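Local coordinates for protein muconate cycloisomerase (Azorhizobium caulinodans, PDB 3MY9) that is a metal-binding enzyme of the enolase superfamily, in which a capping N-terminal domain is joined to a barrel domain that holds magnesium, at residues L202-A207 against Q224-R229; R229-M234 against V261-A266; P295-T300 against G324-M329. All coordinates share one frame; numbering follows the deposited sequence.

Contact 1. Residues L202-A207 against Q224-R229; sequences LTPFGA and QPVPRR
Leu-202 meets Pro-225 and Val-226 where two loops of the barrel domain run past each other. Each loop follows a strand of the parallel barrel and leads into the next helix. The tight part is centred on one backbone hydrogen bond: Leu-202 N donates to Pro-225 O at 2.9 Å, with a bent angle of 143° at the hydrogen. The same oxygen is 3.2 Å from Leu-202 CB, so the leucine side chain starts hard against it. With CG anti to the carbonyl carbon (chi1 -64°), Leu-202 crosses the proline ring obliquely, and CD1 comes within 4.2 Å of Pro-225 CB. Ile-210 and Leu-211 of helix 207-215 also pack on Leu-202. Val-226 uses one branch, CG1, which reaches 3.5 Å from Leu-202 O and 4.0 Å from Pro-204 CD. Its CG2 meets Met-234 of helix 231-240; Phe-237 of that helix also packs on the valine.

The outer side is looser. Pro-227 touches through one atom, its CD, 3.7 Å from Leu-202 O. Thr-203 is exposed, and its CB points away from the other loop. Its OG1 donates to Phe-205 O at 2.8 Å, on a lone pair in the carbonyl plane, across the start of the type II turn 204-207.

Gln-224 bridges its own loop to a neighbouring one. Its NE2 donates to Val-226 O and is also bonded to Ser-250 OG, and its OE1 accepts from the backbone N of Asp-248, a magnesium ligand. The chemistry implies that the loops are held together by one backbone bond and by apolar packing of leucine, valine and proline, without any charged pair between them.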
loop_
_atom_site.group_PDB
_atom_site.type_symbol
_atom_site.label_atom_id
_atom_site.label_comp_id
_atom_site.label_asym_id
_atom_site.label_seq_id
_atom_site.Cartn_x
_atom_site.Cartn_y
_atom_site.Cartn_z
ATOM N N LEU A 202 -15.279 -6.470 24.435
ATOM C CA LEU A 202 -16.046 -6.172 23.209
ATOM C C LEU A 202 -15.554 -7.076 22.086
ATOM O O LEU A 202 -14.427 -7.571 22.130
ATOM C CB LEU A 202 -15.882 -4.717 22.799
ATOM C CG LEU A 202 -16.436 -3.707 23.810
ATOM C CD1 LEU A 202 -16.473 -2.309 23.189
ATOM C CD2 LEU A 202 -17.875 -4.135 24.314
ATOM N N THR A 203 -16.419 -7.343 21.118
ATOM C CA THR A 203 -15.998 -7.968 19.867
ATOM C C THR A 203 -15.859 -6.897 18.797
ATOM O O THR A 203 -16.538 -5.894 18.858
ATOM C CB THR A 203 -17.001 -9.006 19.408
ATOM O OG1 THR A 203 -18.274 -8.377 19.316
ATOM C CG2 THR A 203 -17.076 -10.181 20.413
ATOM N N PRO A 204 -14.972 -7.098 17.818
ATOM C CA PRO A 204 -14.929 -6.161 16.698
ATOM C C PRO A 204 -16.320 -5.930 16.030
ATOM O O PRO A 204 -16.630 -4.795 15.675
ATOM C CB PRO A 204 -13.941 -6.815 15.713
ATOM C CG PRO A 204 -13.006 -7.622 16.604
ATOM C CD PRO A 204 -13.914 -8.120 17.733
ATOM N N PHE A 205 -17.126 -6.968 15.868
ATOM C CA PHE A 205 -18.529 -6.800 15.442
ATOM C C PHE A 205 -19.296 -6.003 16.507
ATOM O O PHE A 205 -19.388 -6.408 17.698
ATOM C CB PHE A 205 -19.162 -8.186 15.294
ATOM C CG PHE A 205 -20.571 -8.206 14.751
ATOM C CD1 PHE A 205 -21.672 -8.118 15.618
ATOM C CD2 PHE A 205 -20.801 -8.414 13.402
ATOM C CE1 PHE A 205 -22.954 -8.189 15.137
ATOM C CE2 PHE A 205 -22.087 -8.504 12.898
ATOM C CZ PHE A 205 -23.179 -8.389 13.751
ATOM N N GLY A 206 -19.863 -4.879 16.127
ATOM C CA GLY A 206 -20.682 -4.138 17.121
ATOM C C GLY A 206 -19.941 -3.325 18.174
ATOM O O GLY A 206 -20.582 -2.648 18.970
ATOM N N ALA A 207 -18.607 -3.312 18.188
ATOM C CA ALA A 207 -17.925 -2.456 19.149
ATOM C C ALA A 207 -18.092 -0.967 18.821
ATOM O O ALA A 207 -18.176 -0.151 19.744
ATOM C CB ALA A 207 -16.448 -2.803 19.296
ATOM N N GLN A 224 -7.823 -1.210 25.524
ATOM C CA GLN A 224 -7.957 -2.517 24.886
ATOM C C GLN A 224 -9.399 -3.050 24.863
ATOM O O GLN A 224 -9.736 -4.015 25.548
ATOM C CB GLN A 224 -6.990 -3.511 25.602
ATOM C CG GLN A 224 -6.739 -4.831 24.908
ATOM C CD GLN A 224 -5.762 -4.681 23.722
ATOM O OE1 GLN A 224 -4.757 -3.992 23.840
ATOM N NE2 GLN A 224 -6.066 -5.323 22.590
ATOM N N PRO A 225 -10.247 -2.444 24.028
ATOM C CA PRO A 225 -11.640 -2.861 24.026
ATOM C C PRO A 225 -11.880 -4.287 23.501
ATOM O O PRO A 225 -12.859 -4.911 23.897
ATOM C CB PRO A 225 -12.334 -1.803 23.151
ATOM C CG PRO A 225 -11.205 -1.153 22.324
ATOM C CD PRO A 225 -10.015 -1.213 23.241
ATOM N N VAL A 226 -10.972 -4.797 22.665
ATOM C CA VAL A 226 -11.080 -6.136 22.055
ATOM C C VAL A 226 -9.795 -6.941 22.354
ATOM O O VAL A 226 -8.820 -6.357 22.773
ATOM C CB VAL A 226 -11.322 -6.044 20.537
ATOM C CG1 VAL A 226 -12.662 -5.246 20.226
ATOM C CG2 VAL A 226 -10.090 -5.415 19.799
ATOM N N PRO A 227 -9.824 -8.280 22.191
ATOM C CA PRO A 227 -8.650 -9.108 22.430
ATOM C C PRO A 227 -7.452 -8.773 21.535
ATOM O O PRO A 227 -7.611 -8.120 20.474
ATOM C CB PRO A 227 -9.123 -10.535 22.105
ATOM C CG PRO A 227 -10.618 -10.501 22.282
ATOM C CD PRO A 227 -11.051 -9.090 22.015
ATOM N N ARG A 228 -6.303 -9.282 21.976
ATOM C CA ARG A 228 -4.987 -9.064 21.390
ATOM C C ARG A 228 -4.927 -9.233 19.851
ATOM O O ARG A 228 -4.338 -8.414 19.170
ATOM C CB ARG A 228 -3.972 -10.008 22.071
ATOM C CG ARG A 228 -2.605 -10.127 21.367
ATOM C CD ARG A 228 -1.637 -10.976 22.166
ATOM N NE ARG A 228 -0.382 -11.180 21.445
ATOM C CZ ARG A 228 0.648 -10.331 21.416
ATOM N NH1 ARG A 228 1.739 -10.647 20.720
ATOM N NH2 ARG A 228 0.618 -9.173 22.070
ATOM N N ARG A 229 -5.566 -10.258 19.322
ATOM C CA ARG A 229 -5.488 -10.545 17.860
ATOM C C ARG A 229 -5.884 -9.384 16.919
ATOM O O ARG A 229 -5.234 -9.176 15.868
ATOM C CB ARG A 229 -6.354 -11.727 17.493
ATOM C CG ARG A 229 -6.273 -12.885 18.516
ATOM C CD ARG A 229 -7.580 -13.064 19.298
ATOM N NE ARG A 229 -8.653 -13.449 18.376
ATOM C CZ ARG A 229 -9.806 -14.000 18.737
ATOM N NH1 ARG A 229 -10.073 -14.255 20.025
ATOM N NH2 ARG A 229 -10.700 -14.301 17.797
#

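Contact 2. Residues R229-M234 against V261-A266; sequences RHLDAM and VRRQAA
The guanidinium of Arg-263 has Leu-231 over one face, with CB and CD1 above the plane, and the carboxylate of Asp-232 at its edge. His-230 NE2 lies over one face of the Arg-229 guanidinium, and Arg-229 CB over the centre of one face of the His-230 ring. This is helix-end packing in the barrel domain: the first turn of helix 231-240 lies against the C-terminal end of helix 254-263. His-230 is the N-cap of helix 231-240. Gln-264 closes helix 254-263 with a Schellman motif.

Asp-232 OD1 takes two weak hydrogen bonds, from Arg-263 NE at 3.3 Å and from Arg-263 NH1 at 3.4 Å. Together they form a salt bridge. Both bonds go to OD1 and the planes are 62° apart, so this is not a coplanar bidentate pair. The arginine chain is folded at chi2 and chi3 (-87° and -96°), which turns NE and NH1 toward the aspartate. Its stronger partners lie at NH2, which is bridged to Glu-259 and to Glu-259 of the third subunit, another copy of the protein.

Deeper in, Ala-265 packs against both Leu-231 and Met-234. Its CB is 3.7 Å from Leu-231 CD2, and its backbone O is 3.5 Å from Met-234 CB.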
loop_
_atom_site.group_PDB
_atom_site.type_symbol
_atom_site.label_atom_id
_atom_site.label_comp_id
_atom_site.label_asym_id
_atom_site.label_seq_id
_atom_site.Cartn_x
_atom_site.Cartn_y
_atom_site.Cartn_z
ATOM N N ARG A 229 -5.566 -10.258 19.322
ATOM C CA ARG A 229 -5.488 -10.545 17.860
ATOM C C ARG A 229 -5.884 -9.384 16.919
ATOM O O ARG A 229 -5.234 -9.176 15.868
ATOM C CB ARG A 229 -6.354 -11.727 17.493
ATOM C CG ARG A 229 -6.273 -12.885 18.516
ATOM C CD ARG A 229 -7.580 -13.064 19.298
ATOM N NE ARG A 229 -8.653 -13.449 18.376
ATOM C CZ ARG A 229 -9.806 -14.000 18.737
ATOM N NH1 ARG A 229 -10.073 -14.255 20.025
ATOM N NH2 ARG A 229 -10.700 -14.301 17.797
ATOM N N HIS A 230 -6.919 -8.642 17.314
ATOM C CA HIS A 230 -7.674 -7.836 16.386
ATOM C C HIS A 230 -7.067 -6.466 16.141
ATOM O O HIS A 230 -7.678 -5.434 16.411
ATOM C CB HIS A 230 -9.124 -7.718 16.863
ATOM C CG HIS A 230 -9.784 -9.030 17.064
ATOM N ND1 HIS A 230 -9.920 -9.954 16.051
ATOM C CD2 HIS A 230 -10.364 -9.578 18.156
ATOM C CE1 HIS A 230 -10.522 -11.036 16.522
ATOM N NE2 HIS A 230 -10.814 -10.825 17.792
ATOM N N LEU A 231 -5.868 -6.470 15.569
ATOM C CA LEU A 231 -5.091 -5.259 15.417
ATOM C C LEU A 231 -5.724 -4.372 14.379
ATOM O O LEU A 231 -5.780 -3.163 14.555
ATOM C CB LEU A 231 -3.624 -5.571 15.029
ATOM C CG LEU A 231 -2.557 -5.807 16.103
ATOM C CD1 LEU A 231 -1.195 -5.957 15.434
ATOM C CD2 LEU A 231 -2.505 -4.696 17.142
ATOM N N ASP A 232 -6.215 -4.956 13.289
ATOM C CA ASP A 232 -6.954 -4.170 12.309
ATOM C C ASP A 232 -8.191 -3.557 12.979
ATOM O O ASP A 232 -8.522 -2.397 12.738
ATOM C CB ASP A 232 -7.396 -5.014 11.098
ATOM C CG ASP A 232 -6.255 -5.325 10.117
ATOM O OD1 ASP A 232 -5.228 -4.618 10.079
ATOM O OD2 ASP A 232 -6.422 -6.299 9.343
ATOM N N ALA A 233 -8.887 -4.318 13.816
ATOM C CA ALA A 233 -10.054 -3.741 14.480
ATOM C C ALA A 233 -9.607 -2.553 15.381
ATOM O O ALA A 233 -10.214 -1.497 15.371
ATOM C CB ALA A 233 -10.810 -4.795 15.289
ATOM N N MET A 234 -8.542 -2.760 16.146
ATOM C CA MET A 234 -7.988 -1.734 17.014
ATOM C C MET A 234 -7.569 -0.496 16.200
ATOM O O MET A 234 -7.880 0.655 16.608
ATOM C CB MET A 234 -6.797 -2.316 17.805
ATOM C CG MET A 234 -7.192 -3.273 18.935
ATOM S SD MET A 234 -7.755 -2.407 20.464
ATOM C CE MET A 234 -6.159 -1.898 21.091
ATOM N N VAL A 261 2.802 0.391 15.863
ATOM C CA VAL A 261 3.125 1.654 15.216
ATOM C C VAL A 261 2.852 1.554 13.728
ATOM O O VAL A 261 2.212 2.412 13.167
ATOM C CB VAL A 261 4.581 2.060 15.447
ATOM C CG1 VAL A 261 4.954 3.301 14.644
ATOM C CG2 VAL A 261 4.837 2.261 16.942
ATOM N N ARG A 262 3.315 0.474 13.113
ATOM C CA ARG A 262 3.213 0.287 11.666
ATOM C C ARG A 262 1.772 0.266 11.203
ATOM O O ARG A 262 1.459 0.738 10.103
ATOM C CB ARG A 262 3.855 -1.039 11.302
ATOM C CG ARG A 262 3.865 -1.360 9.826
ATOM C CD ARG A 262 4.533 -2.726 9.555
ATOM N NE ARG A 262 4.205 -3.179 8.210
ATOM C CZ ARG A 262 3.054 -3.752 7.850
ATOM N NH1 ARG A 262 2.107 -3.989 8.741
ATOM N NH2 ARG A 262 2.865 -4.103 6.573
ATOM N N ARG A 263 0.905 -0.334 12.022
ATOM C CA ARG A 263 -0.505 -0.439 11.685
ATOM C C ARG A 263 -1.297 0.739 12.277
ATOM O O ARG A 263 -2.487 0.846 12.025
ATOM C CB ARG A 263 -1.101 -1.755 12.212
ATOM C CG ARG A 263 -0.405 -3.012 11.727
ATOM C CD ARG A 263 -0.945 -3.523 10.411
ATOM N NE ARG A 263 -1.952 -4.569 10.608
ATOM C CZ ARG A 263 -1.688 -5.825 10.948
ATOM N NH1 ARG A 263 -2.684 -6.673 11.097
ATOM N NH2 ARG A 263 -0.441 -6.238 11.169
ATOM N N GLN A 264 -0.646 1.596 13.073
ATOM C CA GLN A 264 -1.341 2.661 13.806
ATOM C C GLN A 264 -2.542 2.097 14.576
ATOM O O GLN A 264 -3.665 2.644 14.548
ATOM C CB GLN A 264 -1.792 3.792 12.847
ATOM C CG GLN A 264 -0.626 4.410 11.967
ATOM C CD GLN A 264 -1.167 5.433 10.992
ATOM O OE1 GLN A 264 -1.408 5.129 9.828
ATOM N NE2 GLN A 264 -1.443 6.625 11.487
ATOM N N ALA A 265 -2.291 1.000 15.264
ATOM C CA ALA A 265 -3.333 0.252 15.946
ATOM C C ALA A 265 -3.628 0.773 17.371
ATOM O O ALA A 265 -4.549 0.309 18.007
ATOM C CB ALA A 265 -2.946 -1.218 15.966
ATOM N N ALA A 266 -2.849 1.739 17.872
ATOM C CA ALA A 266 -3.096 2.319 19.213
ATOM C C ALA A 266 -2.446 3.698 19.324
ATOM O O ALA A 266 -1.545 3.977 18.604
ATOM C CB ALA A 266 -2.572 1.412 20.337
#

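Contact 3. Residues P295-T300 against G324-M329; sequences PGYGGT and GCEFYM
Tyr-297 and Glu-326 cross at about a right angle, the aromatic ring and the carboxylate being turned 69° apart. Tyr-297 OH donates to Glu-326 OE1, modelled at 2.5 Å, very short, so the exact length is doubtful. OE1 lies at the ring edge, near its plane. The ring has CG anti to the backbone N (chi1 175°), which lays it along the second segment. There Gly-324 O comes 3.3 Å from Tyr-297 CD1. OE1 is gripped a second time, by Lys-166 NZ in a salt bridge.

Thr-300 lies alongside Glu-326 and points the same way, with Thr-300 CG2 4.0 Å from Glu-326 OE2. It meets Tyr-328 at a slant, and Thr-300 OG1, which has no polar partner in the model, is at the edge of that ring.

The backbones make one parallel bridge, Thr-300 with Glu-326, and share two hydrogen bonds. Gly-298 N donates to Gly-324 O at 2.8 Å, and Glu-326 N donates to Gly-299 O at 3.0 Å.

Strand 296-297 bonds on to 268-270, and Phe-221 meets Tyr-297 edge to face. Cys-325 and Phe-327 pack on strand 135-142. Segment 324-329 lies between strands 296-297 and 135-142, consistent with its closing the barrel there.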
loop_
_atom_site.group_PDB
_atom_site.type_symbol
_atom_site.label_atom_id
_atom_site.label_comp_id
_atom_site.label_asym_id
_atom_site.label_seq_id
_atom_site.Cartn_x
_atom_site.Cartn_y
_atom_site.Cartn_z
ATOM N N PRO A 295 2.359 7.768 24.161
ATOM C CA PRO A 295 2.665 7.750 25.600
ATOM C C PRO A 295 2.462 6.350 26.238
ATOM O O PRO A 295 1.673 5.528 25.773
ATOM C CB PRO A 295 1.664 8.746 26.216
ATOM C CG PRO A 295 1.009 9.415 25.098
ATOM C CD PRO A 295 1.199 8.613 23.846
ATOM N N GLY A 296 3.220 6.105 27.296
ATOM C CA GLY A 296 3.108 4.905 28.051
ATOM C C GLY A 296 2.367 5.111 29.349
ATOM O O GLY A 296 2.353 6.215 29.951
ATOM N N TYR A 297 1.767 4.011 29.772
ATOM C CA TYR A 297 1.054 3.903 31.024
ATOM C C TYR A 297 1.724 2.760 31.783
ATOM O O TYR A 297 2.092 1.769 31.182
ATOM C CB TYR A 297 -0.392 3.598 30.684
ATOM C CG TYR A 297 -1.318 3.315 31.842
ATOM C CD1 TYR A 297 -1.469 4.235 32.870
ATOM C CD2 TYR A 297 -2.097 2.154 31.874
ATOM C CE1 TYR A 297 -2.318 4.004 33.912
ATOM C CE2 TYR A 297 -2.980 1.915 32.946
ATOM C CZ TYR A 297 -3.088 2.854 33.943
ATOM O OH TYR A 297 -3.951 2.677 34.995
ATOM N N GLY A 298 1.890 2.900 33.095
ATOM C CA GLY A 298 2.591 1.897 33.897
ATOM C C GLY A 298 1.843 0.593 34.098
ATOM O O GLY A 298 2.423 -0.402 34.560
ATOM N N GLY A 299 0.563 0.565 33.747
ATOM C CA GLY A 299 -0.187 -0.679 33.695
ATOM C C GLY A 299 -0.547 -1.104 35.094
ATOM O O GLY A 299 -0.698 -0.254 35.993
ATOM N N THR A 300 -0.647 -2.414 35.292
ATOM C CA THR A 300 -1.001 -3.001 36.581
ATOM C C THR A 300 0.256 -3.420 37.351
ATOM O O THR A 300 0.858 -4.419 37.020
ATOM C CB THR A 300 -1.860 -4.256 36.356
ATOM O OG1 THR A 300 -1.137 -5.170 35.521
ATOM C CG2 THR A 300 -3.155 -3.902 35.654
ATOM N N GLY A 324 0.657 7.603 34.317
ATOM C CA GLY A 324 0.481 7.133 35.709
ATOM C C GLY A 324 0.528 5.607 35.761
ATOM O O GLY A 324 1.097 4.967 34.850
ATOM N N CYS A 325 -0.054 5.025 36.808
ATOM C CA CYS A 325 -0.041 3.579 37.001
ATOM C C CYS A 325 -1.228 3.152 37.825
ATOM O O CYS A 325 -2.010 3.999 38.261
ATOM C CB CYS A 325 1.264 3.138 37.671
ATOM S SG CYS A 325 1.420 3.713 39.402
ATOM N N GLU A 326 -1.402 1.851 38.006
ATOM C CA GLU A 326 -2.441 1.322 38.908
ATOM C C GLU A 326 -1.974 0.035 39.562
ATOM O O GLU A 326 -1.023 -0.591 39.090
ATOM C CB GLU A 326 -3.744 1.035 38.164
ATOM C CG GLU A 326 -3.659 -0.138 37.209
ATOM C CD GLU A 326 -4.914 -0.271 36.381
ATOM O OE1 GLU A 326 -5.035 0.478 35.407
ATOM O OE2 GLU A 326 -5.792 -1.094 36.733
ATOM N N PHE A 327 -2.669 -0.383 40.615
ATOM C CA PHE A 327 -2.315 -1.630 41.323
ATOM C C PHE A 327 -3.059 -2.868 40.786
ATOM O O PHE A 327 -4.244 -2.782 40.440
ATOM C CB PHE A 327 -2.573 -1.485 42.823
ATOM C CG PHE A 327 -1.663 -0.506 43.510
ATOM C CD1 PHE A 327 -0.320 -0.398 43.158
ATOM C CD2 PHE A 327 -2.144 0.280 44.547
ATOM C CE1 PHE A 327 0.517 0.490 43.812
ATOM C CE2 PHE A 327 -1.303 1.167 45.223
ATOM C CZ PHE A 327 0.023 1.277 44.857
ATOM N N TYR A 328 -2.345 -4.005 40.772
ATOM C CA TYR A 328 -2.779 -5.285 40.152
ATOM C C TYR A 328 -4.280 -5.576 40.262
ATOM O O TYR A 328 -4.961 -5.864 39.259
ATOM C CB TYR A 328 -1.987 -6.464 40.743
ATOM C CG TYR A 328 -2.074 -7.759 39.949
ATOM C CD1 TYR A 328 -2.433 -8.960 40.566
ATOM C CD2 TYR A 328 -1.789 -7.783 38.582
ATOM C CE1 TYR A 328 -2.506 -10.158 39.836
ATOM C CE2 TYR A 328 -1.860 -8.967 37.841
ATOM C CZ TYR A 328 -2.224 -10.153 38.468
ATOM O OH TYR A 328 -2.296 -11.323 37.728
ATOM N N MET A 329 -4.795 -5.504 41.472
ATOM C CA MET A 329 -6.234 -5.567 41.672
ATOM C C MET A 329 -6.494 -4.956 43.024
ATOM O O MET A 329 -6.322 -5.621 44.045
ATOM C CB MET A 329 -6.742 -7.013 41.610
#

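Contacts 1 and 2 form one packed region, with centres 11 Å apart and Arg-229 in common. Pro-204 CG touches His-230 CG at 3.5 Å, and Val-226 CG2 touches Met-234 CG at 3.7 Å. So the loops of contact 1 lean on the helix that opens contact 2, and both contacts touch the second subunit. Contact 3 stands apart, its centre 21 Å from each of the others and about 5 Å from the centre of the chain. It is also nearest to bound magnesium: the Thr-300 side chain is about 5 Å from an ion, against about 9 Å for Pro-225 in contact 1 and about 10 Å for Met-234 in contact 2, not necessarily the same ion.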